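Local coordinates for phosphoribosyl-aminoimidazole carboxylase (Aspergillus clavatus, PDB 3K5I), which probably catalyses the ATP-dependent carboxylation of 5-aminoimidazole ribonucleotide with bicarbonate to N5-carboxyaminoimidazole ribonucleotide, a step of purine biosynthesis, using an ATP-grasp fold, at residues A[123-128]-A[166-171]; A[137-142]-A[199-204]. One frame throughout, in Å; residues are numbered along the deposited sequence.

Interaction 1: A[123-128]-A[166-171]. With ADP (adenosine-5'-diphosphate), chain G.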
loop_
_atom_site.group_PDB
_atom_site.type_symbol
_atom_site.label_atom_id
_atom_site.label_comp_id
_atom_site.label_asym_id
_atom_site.label_seq_id
_atom_site.Cartn_x
_atom_site.Cartn_y
_atom_site.Cartn_z
ATOM N N ASN A 123 2.173 -23.672 21.232
ATOM C CA ASN A 123 2.877 -24.048 22.443
ATOM C C ASN A 123 4.276 -24.296 21.903
ATOM O O ASN A 123 4.517 -25.240 21.140
ATOM C CB ASN A 123 2.358 -25.329 23.042
ATOM C CG ASN A 123 3.042 -25.621 24.348
ATOM O OD1 ASN A 123 4.274 -25.699 24.413
ATOM N ND2 ASN A 123 2.249 -25.773 25.398
ATOM N N LYS A 124 5.153 -23.374 22.298
ATOM C CA LYS A 124 6.547 -23.325 21.892
ATOM C C LYS A 124 7.333 -24.560 22.220
ATOM O O LYS A 124 8.183 -25.008 21.421
ATOM C CB LYS A 124 7.217 -22.051 22.414
ATOM C CG LYS A 124 7.158 -20.876 21.414
ATOM C CD LYS A 124 7.679 -19.547 21.985
ATOM C CE LYS A 124 8.975 -19.086 21.304
ATOM N NZ LYS A 124 9.456 -17.830 21.970
ATOM N N PHE A 125 7.005 -25.084 23.393
ATOM C CA PHE A 125 7.700 -26.291 23.787
ATOM C C PHE A 125 7.201 -27.412 22.876
ATOM O O PHE A 125 7.963 -28.201 22.323
ATOM C CB PHE A 125 7.348 -26.602 25.233
ATOM C CG PHE A 125 8.099 -27.781 25.820
ATOM C CD1 PHE A 125 9.440 -27.668 26.187
ATOM C CD2 PHE A 125 7.468 -29.007 26.008
ATOM C CE1 PHE A 125 10.155 -28.742 26.727
ATOM C CE2 PHE A 125 8.183 -30.103 26.574
ATOM C CZ PHE A 125 9.516 -29.953 26.949
ATOM N N ASN A 126 5.888 -27.483 22.728
ATOM C CA ASN A 126 5.253 -28.477 21.861
ATOM C C ASN A 126 5.657 -28.362 20.394
ATOM O O ASN A 126 5.857 -29.363 19.699
ATOM C CB ASN A 126 3.754 -28.266 22.035
ATOM C CG ASN A 126 3.330 -28.812 23.355
ATOM O OD1 ASN A 126 4.179 -29.415 24.003
ATOM N ND2 ASN A 126 2.091 -28.600 23.787
ATOM N N GLN A 127 5.786 -27.128 19.921
ATOM C CA GLN A 127 6.207 -26.908 18.547
ATOM C C GLN A 127 7.541 -27.602 18.352
ATOM O O GLN A 127 7.767 -28.388 17.414
ATOM C CB GLN A 127 6.460 -25.424 18.415
ATOM C CG GLN A 127 6.953 -24.905 17.067
ATOM C CD GLN A 127 7.373 -23.460 17.238
ATOM O OE1 GLN A 127 8.522 -23.073 17.010
ATOM N NE2 GLN A 127 6.444 -22.684 17.748
ATOM N N LYS A 128 8.431 -27.268 19.275
ATOM C CA LYS A 128 9.785 -27.794 19.260
ATOM C C LYS A 128 9.874 -29.323 19.270
ATOM O O LYS A 128 10.620 -29.898 18.476
ATOM C CB LYS A 128 10.635 -27.207 20.389
ATOM C CG LYS A 128 10.629 -25.693 20.500
ATOM C CD LYS A 128 12.019 -25.090 20.526
ATOM C CE LYS A 128 12.637 -25.039 19.131
ATOM N NZ LYS A 128 12.614 -23.759 18.354
ATOM N N LYS A 166 11.589 -19.181 29.154
ATOM C CA LYS A 166 10.460 -18.890 28.271
ATOM C C LYS A 166 9.124 -19.534 28.643
ATOM O O LYS A 166 9.101 -20.696 29.075
ATOM C CB LYS A 166 10.782 -19.430 26.867
ATOM C CG LYS A 166 12.128 -19.129 26.267
ATOM C CD LYS A 166 12.109 -19.364 24.732
ATOM C CE LYS A 166 13.299 -18.747 23.917
ATOM N NZ LYS A 166 13.446 -19.029 22.396
ATOM N N SER A 167 8.037 -18.794 28.428
ATOM C CA SER A 167 6.662 -19.240 28.645
ATOM C C SER A 167 6.382 -20.109 27.421
ATOM O O SER A 167 6.706 -19.762 26.260
ATOM C CB SER A 167 5.601 -18.116 28.513
ATOM O OG SER A 167 4.290 -18.688 28.622
ATOM N N LYS A 168 5.765 -21.250 27.678
ATOM C CA LYS A 168 5.405 -22.125 26.568
ATOM C C LYS A 168 4.229 -21.512 25.777
ATOM O O LYS A 168 4.106 -21.541 24.552
ATOM C CB LYS A 168 4.965 -23.449 27.178
ATOM C CG LYS A 168 6.100 -24.272 27.773
ATOM C CD LYS A 168 5.419 -25.568 28.256
ATOM C CE LYS A 168 6.218 -26.637 28.980
ATOM N NZ LYS A 168 5.672 -28.022 28.651
ATOM N N THR A 169 3.308 -20.878 26.468
ATOM C CA THR A 169 2.202 -20.359 25.688
ATOM C C THR A 169 2.121 -18.856 25.759
ATOM O O THR A 169 2.760 -18.198 26.599
ATOM C CB THR A 169 0.913 -20.862 26.348
ATOM O OG1 THR A 169 0.979 -20.471 27.718
ATOM C CG2 THR A 169 0.897 -22.379 26.349
ATOM N N MET A 170 1.265 -18.351 24.876
ATOM C CA MET A 170 0.985 -16.937 24.797
ATOM C C MET A 170 2.162 -16.001 24.489
ATOM O O MET A 170 2.041 -14.793 24.631
ATOM C CB MET A 170 0.173 -16.509 26.051
ATOM C CG MET A 170 -1.050 -17.391 26.362
ATOM S SD MET A 170 -2.299 -17.305 24.972
ATOM C CE MET A 170 -2.358 -15.432 24.916
ATOM N N ALA A 171 3.310 -16.485 24.044
ATOM C CA ALA A 171 4.430 -15.576 23.832
ATOM C C ALA A 171 4.635 -15.064 22.437
ATOM O O ALA A 171 4.650 -15.798 21.442
ATOM C CB ALA A 171 5.699 -16.239 24.342
HETATM P PB ADP G . 9.021 -14.599 20.660
HETATM O O1B ADP G . 8.384 -13.732 21.677
HETATM O O2B ADP G . 7.819 -15.479 20.393
HETATM O O3B ADP G . 9.521 -14.370 19.197
HETATM P PA ADP G . 11.653 -16.031 20.598
HETATM O O1A ADP G . 11.726 -15.958 19.137
HETATM O O2A ADP G . 12.004 -17.430 21.040
HETATM O O3A ADP G . 10.258 -15.484 21.179
HETATM O "O5'" ADP G . 12.855 -15.059 21.036
HETATM C "C5'" ADP G . 13.021 -13.753 20.471
HETATM C "C4'" ADP G . 14.491 -13.465 20.293
HETATM O "O4'" ADP G . 15.169 -13.594 21.570
HETATM C "C3'" ADP G . 15.324 -14.401 19.436
HETATM O "O3'" ADP G . 15.327 -13.794 18.133
HETATM C "C2'" ADP G . 16.762 -14.268 19.953
HETATM O "O2'" ADP G . 17.255 -12.901 19.826
HETATM C "C1'" ADP G . 16.383 -14.256 21.418
HETATM N N9 ADP G . 16.480 -15.632 21.879
HETATM C C8 ADP G . 15.444 -16.526 21.875
HETATM N N7 ADP G . 15.874 -17.765 22.207
HETATM C C5 ADP G . 17.210 -17.561 22.489
HETATM C C6 ADP G . 18.179 -18.476 23.022
HETATM N N6 ADP G . 18.203 -19.655 23.290
HETATM N N1 ADP G . 19.433 -17.965 23.189
HETATM C C2 ADP G . 19.767 -16.637 22.976
HETATM N N3 ADP G . 18.852 -15.785 22.597
HETATM C C4 ADP G . 17.617 -16.250 22.339
HETATM O O HOH W 1 8.231 -18.005 24.884
HETATM O O HOH W 2 3.627 -29.055 26.944
#
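With CG trans to the backbone N (chi1 -175°), the ring of F125 lies alongside the side chain of K168, and both point the same way. The K168 chain runs straight as far as CE and turns only at chi4 (-147°), which sets NZ 3.3 Å from F125 CD2, obliquely to the ring. The aliphatic part of K168 leans on F125 CB on its way, while its ammonium group is held by a salt bridge to E143 and by a water shared with N126 OD1. N123 lies beside the same lysine, OD1 3.6 Å from K168 CB, and that oxygen also caps the helix: it takes a nearly straight bond from N126 N (2.9 Å), with the donor above the carbonyl plane, and a weak one from F125 N. The backbones join once, K124 N donating to K168 O over 3.1 Å at 166°.

Two lysines reach from this junction to the nucleotide. K124 NZ bonds ADP O3A at 2.6 Å and also O2A, and a water ties it to S167 O. K166, extended beyond CG, brings NZ to ADP O2A (2.5 Å) and N7 (2.7 Å), gripping phosphate and adenine together. Both ammonium groups converge on O2A, and E201 pairs with K166 as well.

The contact thus sets the N-terminal end of helix 124-132 against the end of strand 163-167 and the loop after it, with Y199 of the adjacent strand 198-202 touching K124, K166 and K168.

Interaction 2: A[137-142]-A[199-204]. With ADP (adenosine-5'-diphosphate), chain G.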
loop_
_atom_site.group_PDB
_atom_site.type_symbol
_atom_site.label_atom_id
_atom_site.label_comp_id
_atom_site.label_asym_id
_atom_site.label_seq_id
_atom_site.Cartn_x
_atom_site.Cartn_y
_atom_site.Cartn_z
ATOM N N PRO A 137 17.330 -29.108 14.003
ATOM C CA PRO A 137 18.358 -28.726 14.972
ATOM C C PRO A 137 17.686 -27.547 15.669
ATOM O O PRO A 137 17.011 -26.751 15.019
ATOM C CB PRO A 137 19.544 -28.243 14.093
ATOM C CG PRO A 137 18.914 -27.736 12.862
ATOM C CD PRO A 137 17.633 -28.552 12.669
ATOM N N MET A 138 17.854 -27.454 16.982
ATOM C CA MET A 138 17.280 -26.398 17.807
ATOM C C MET A 138 17.897 -26.528 19.186
ATOM O O MET A 138 18.177 -27.631 19.649
ATOM C CB MET A 138 15.810 -26.683 18.067
ATOM C CG MET A 138 15.490 -28.111 18.485
ATOM S SD MET A 138 13.862 -28.727 17.846
ATOM C CE MET A 138 13.109 -27.226 17.179
ATOM N N ALA A 139 18.052 -25.386 19.840
ATOM C CA ALA A 139 18.603 -25.243 21.190
ATOM C C ALA A 139 18.087 -26.248 22.215
ATOM O O ALA A 139 16.925 -26.587 22.278
ATOM C CB ALA A 139 18.386 -23.809 21.751
ATOM N N GLU A 140 18.987 -26.721 23.055
ATOM C CA GLU A 140 18.679 -27.653 24.112
ATOM C C GLU A 140 17.727 -27.015 25.102
ATOM O O GLU A 140 17.829 -25.818 25.381
ATOM C CB GLU A 140 19.970 -27.861 24.893
ATOM C CG GLU A 140 19.831 -28.920 25.945
ATOM C CD GLU A 140 21.122 -29.664 26.139
ATOM O OE1 GLU A 140 21.095 -30.495 27.058
ATOM O OE2 GLU A 140 22.118 -29.396 25.411
ATOM N N HIS A 141 16.869 -27.823 25.714
ATOM C CA HIS A 141 16.011 -27.190 26.679
ATOM C C HIS A 141 15.637 -28.200 27.723
ATOM O O HIS A 141 16.093 -29.351 27.678
ATOM C CB HIS A 141 14.786 -26.611 25.979
ATOM C CG HIS A 141 13.971 -27.610 25.226
ATOM N ND1 HIS A 141 13.842 -27.560 23.853
ATOM C CD2 HIS A 141 13.221 -28.657 25.654
ATOM C CE1 HIS A 141 13.059 -28.556 23.467
ATOM N NE2 HIS A 141 12.663 -29.231 24.534
ATOM N N ARG A 142 14.811 -27.737 28.653
ATOM C CA ARG A 142 14.314 -28.572 29.741
ATOM C C ARG A 142 12.976 -27.987 30.137
ATOM O O ARG A 142 12.872 -26.791 30.375
ATOM C CB ARG A 142 15.261 -28.566 30.957
ATOM C CG ARG A 142 16.605 -29.209 30.645
ATOM C CD ARG A 142 16.511 -30.729 30.457
ATOM N NE ARG A 142 17.804 -31.343 30.743
ATOM C CZ ARG A 142 18.826 -31.339 29.895
ATOM N NH1 ARG A 142 18.665 -30.788 28.702
ATOM N NH2 ARG A 142 19.984 -31.894 30.234
ATOM N N TYR A 199 9.664 -23.354 30.286
ATOM C CA TYR A 199 10.719 -24.284 29.928
ATOM C C TYR A 199 11.896 -23.320 29.746
ATOM O O TYR A 199 11.718 -22.132 29.544
ATOM C CB TYR A 199 10.443 -25.154 28.706
ATOM C CG TYR A 199 10.563 -24.390 27.434
ATOM C CD1 TYR A 199 9.527 -23.535 27.051
ATOM C CD2 TYR A 199 11.703 -24.476 26.646
ATOM C CE1 TYR A 199 9.617 -22.878 25.872
ATOM C CE2 TYR A 199 11.805 -23.776 25.462
ATOM C CZ TYR A 199 10.750 -22.956 25.118
ATOM O OH TYR A 199 10.667 -22.204 23.981
ATOM N N ALA A 200 13.122 -23.789 29.875
ATOM C CA ALA A 200 14.305 -22.935 29.711
ATOM C C ALA A 200 15.074 -23.392 28.487
ATOM O O ALA A 200 15.006 -24.572 28.110
ATOM C CB ALA A 200 15.188 -23.027 30.967
ATOM N N GLU A 201 15.813 -22.476 27.869
ATOM C CA GLU A 201 16.514 -22.993 26.708
ATOM C C GLU A 201 18.011 -22.751 26.884
ATOM O O GLU A 201 18.427 -21.733 27.446
ATOM C CB GLU A 201 15.879 -22.265 25.522
ATOM C CG GLU A 201 15.170 -23.170 24.550
ATOM C CD GLU A 201 14.731 -22.398 23.320
ATOM O OE1 GLU A 201 15.286 -21.308 23.074
ATOM O OE2 GLU A 201 13.828 -22.864 22.594
ATOM N N LYS A 202 18.842 -23.683 26.436
ATOM C CA LYS A 202 20.274 -23.473 26.606
ATOM C C LYS A 202 20.569 -22.275 25.729
ATOM O O LYS A 202 19.917 -22.111 24.689
ATOM C CB LYS A 202 21.058 -24.704 26.149
ATOM C CG LYS A 202 22.443 -24.359 25.631
ATOM C CD LYS A 202 23.291 -25.638 25.584
ATOM C CE LYS A 202 24.023 -25.899 26.886
ATOM N NZ LYS A 202 24.845 -27.144 26.817
ATOM N N TRP A 203 21.526 -21.440 26.113
ATOM C CA TRP A 203 21.858 -20.246 25.336
ATOM C C TRP A 203 22.151 -20.518 23.891
ATOM O O TRP A 203 22.704 -21.570 23.543
ATOM C CB TRP A 203 23.091 -19.505 25.864
ATOM C CG TRP A 203 23.047 -18.075 25.418
ATOM C CD1 TRP A 203 23.868 -17.416 24.544
ATOM C CD2 TRP A 203 22.089 -17.112 25.839
ATOM N NE1 TRP A 203 23.474 -16.087 24.407
ATOM C CE2 TRP A 203 22.371 -15.898 25.188
ATOM C CE3 TRP A 203 20.990 -17.173 26.681
ATOM C CZ2 TRP A 203 21.623 -14.761 25.374
ATOM C CZ3 TRP A 203 20.267 -16.041 26.881
ATOM C CH2 TRP A 203 20.579 -14.856 26.240
ATOM N N ALA A 204 21.827 -19.550 23.040
ATOM C CA ALA A 204 22.140 -19.701 21.607
ATOM C C ALA A 204 23.181 -18.619 21.252
ATOM O O ALA A 204 22.869 -17.427 21.141
ATOM C CB ALA A 204 20.899 -19.573 20.753
HETATM P PB ADP G . 9.021 -14.599 20.660
HETATM O O1B ADP G . 8.384 -13.732 21.677
HETATM O O2B ADP G . 7.819 -15.479 20.393
HETATM O O3B ADP G . 9.521 -14.370 19.197
HETATM P PA ADP G . 11.653 -16.031 20.598
HETATM O O1A ADP G . 11.726 -15.958 19.137
HETATM O O2A ADP G . 12.004 -17.430 21.040
HETATM O O3A ADP G . 10.258 -15.484 21.179
HETATM O "O5'" ADP G . 12.855 -15.059 21.036
HETATM C "C5'" ADP G . 13.021 -13.753 20.471
HETATM C "C4'" ADP G . 14.491 -13.465 20.293
HETATM O "O4'" ADP G . 15.169 -13.594 21.570
HETATM C "C3'" ADP G . 15.324 -14.401 19.436
HETATM O "O3'" ADP G . 15.327 -13.794 18.133
HETATM C "C2'" ADP G . 16.762 -14.268 19.953
HETATM O "O2'" ADP G . 17.255 -12.901 19.826
HETATM C "C1'" ADP G . 16.383 -14.256 21.418
HETATM N N9 ADP G . 16.480 -15.632 21.879
HETATM C C8 ADP G . 15.444 -16.526 21.875
HETATM N N7 ADP G . 15.874 -17.765 22.207
HETATM C C5 ADP G . 17.210 -17.561 22.489
HETATM C C6 ADP G . 18.179 -18.476 23.022
HETATM N N6 ADP G . 18.203 -19.655 23.290
HETATM N N1 ADP G . 19.433 -17.965 23.189
HETATM C C2 ADP G . 19.767 -16.637 22.976
HETATM N N3 ADP G . 18.852 -15.785 22.597
HETATM C C4 ADP G . 17.617 -16.250 22.339
#
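H141 and Y199 pack tightly where two antiparallel strand ends pair. The edge of Y199 meets the face of the H141 imidazole, planes at 80°, and H141 CB lies at the tyrosine's edge, 3.8 Å from CD2. For H141 this follows from a chi1 of 58°, which puts CG between its backbone N and carbonyl carbon. On the same face of the sheet, E201 CG rests on H141 CB at 3.7 Å. Three backbone bonds hold the strands: R142 and A200 exchange a reciprocal pair, and K202 N gives a nearly straight one to E140 O (2.6 Å).

The other side is looser and partly exposed. K202 and E140 touch through their CB atoms, yet their charged ends make only a long salt bridge, NZ to OE2 at 3.8 Å. E140 OE1 is bound more closely by R142 NH1 (2.9 Å), in the guanidinium plane.

Beyond the pairing, A204 N donates to ADP N1 (2.9 Å), W203 lays one face under C2, and E201 OE1, salt-bridged to K166, takes a weak bond from N6. The pairing joins edge strand 141-144 to strand 198-202 of the four-stranded antiparallel sheet, with helix 149-159 against E140, R142 and K202, and helix 124-132 against M138 and E201.

Interactions 1 and 2 adjoin, their centres about 12 Å apart, and together they line one ADP pocket of the ATP-grasp fold. Strands 163-167 and 198-202 are sheet neighbours, joined by a probable hydrogen bond from Y199 N to K166 O (3.0 Å). K166 NZ also meets E201 OE1 at 3.0 Å, so the lysine that holds phosphate and N7 in interaction 1 is tied to the glutamate that faces N6 in interaction 2. F125 packs on H141 and Y199, linking the helix start to the strand pairing. Interaction 1 serves mainly the diphosphate, its K124 side chain about 6 Å from the magnesium ion; interaction 2 serves the adenine.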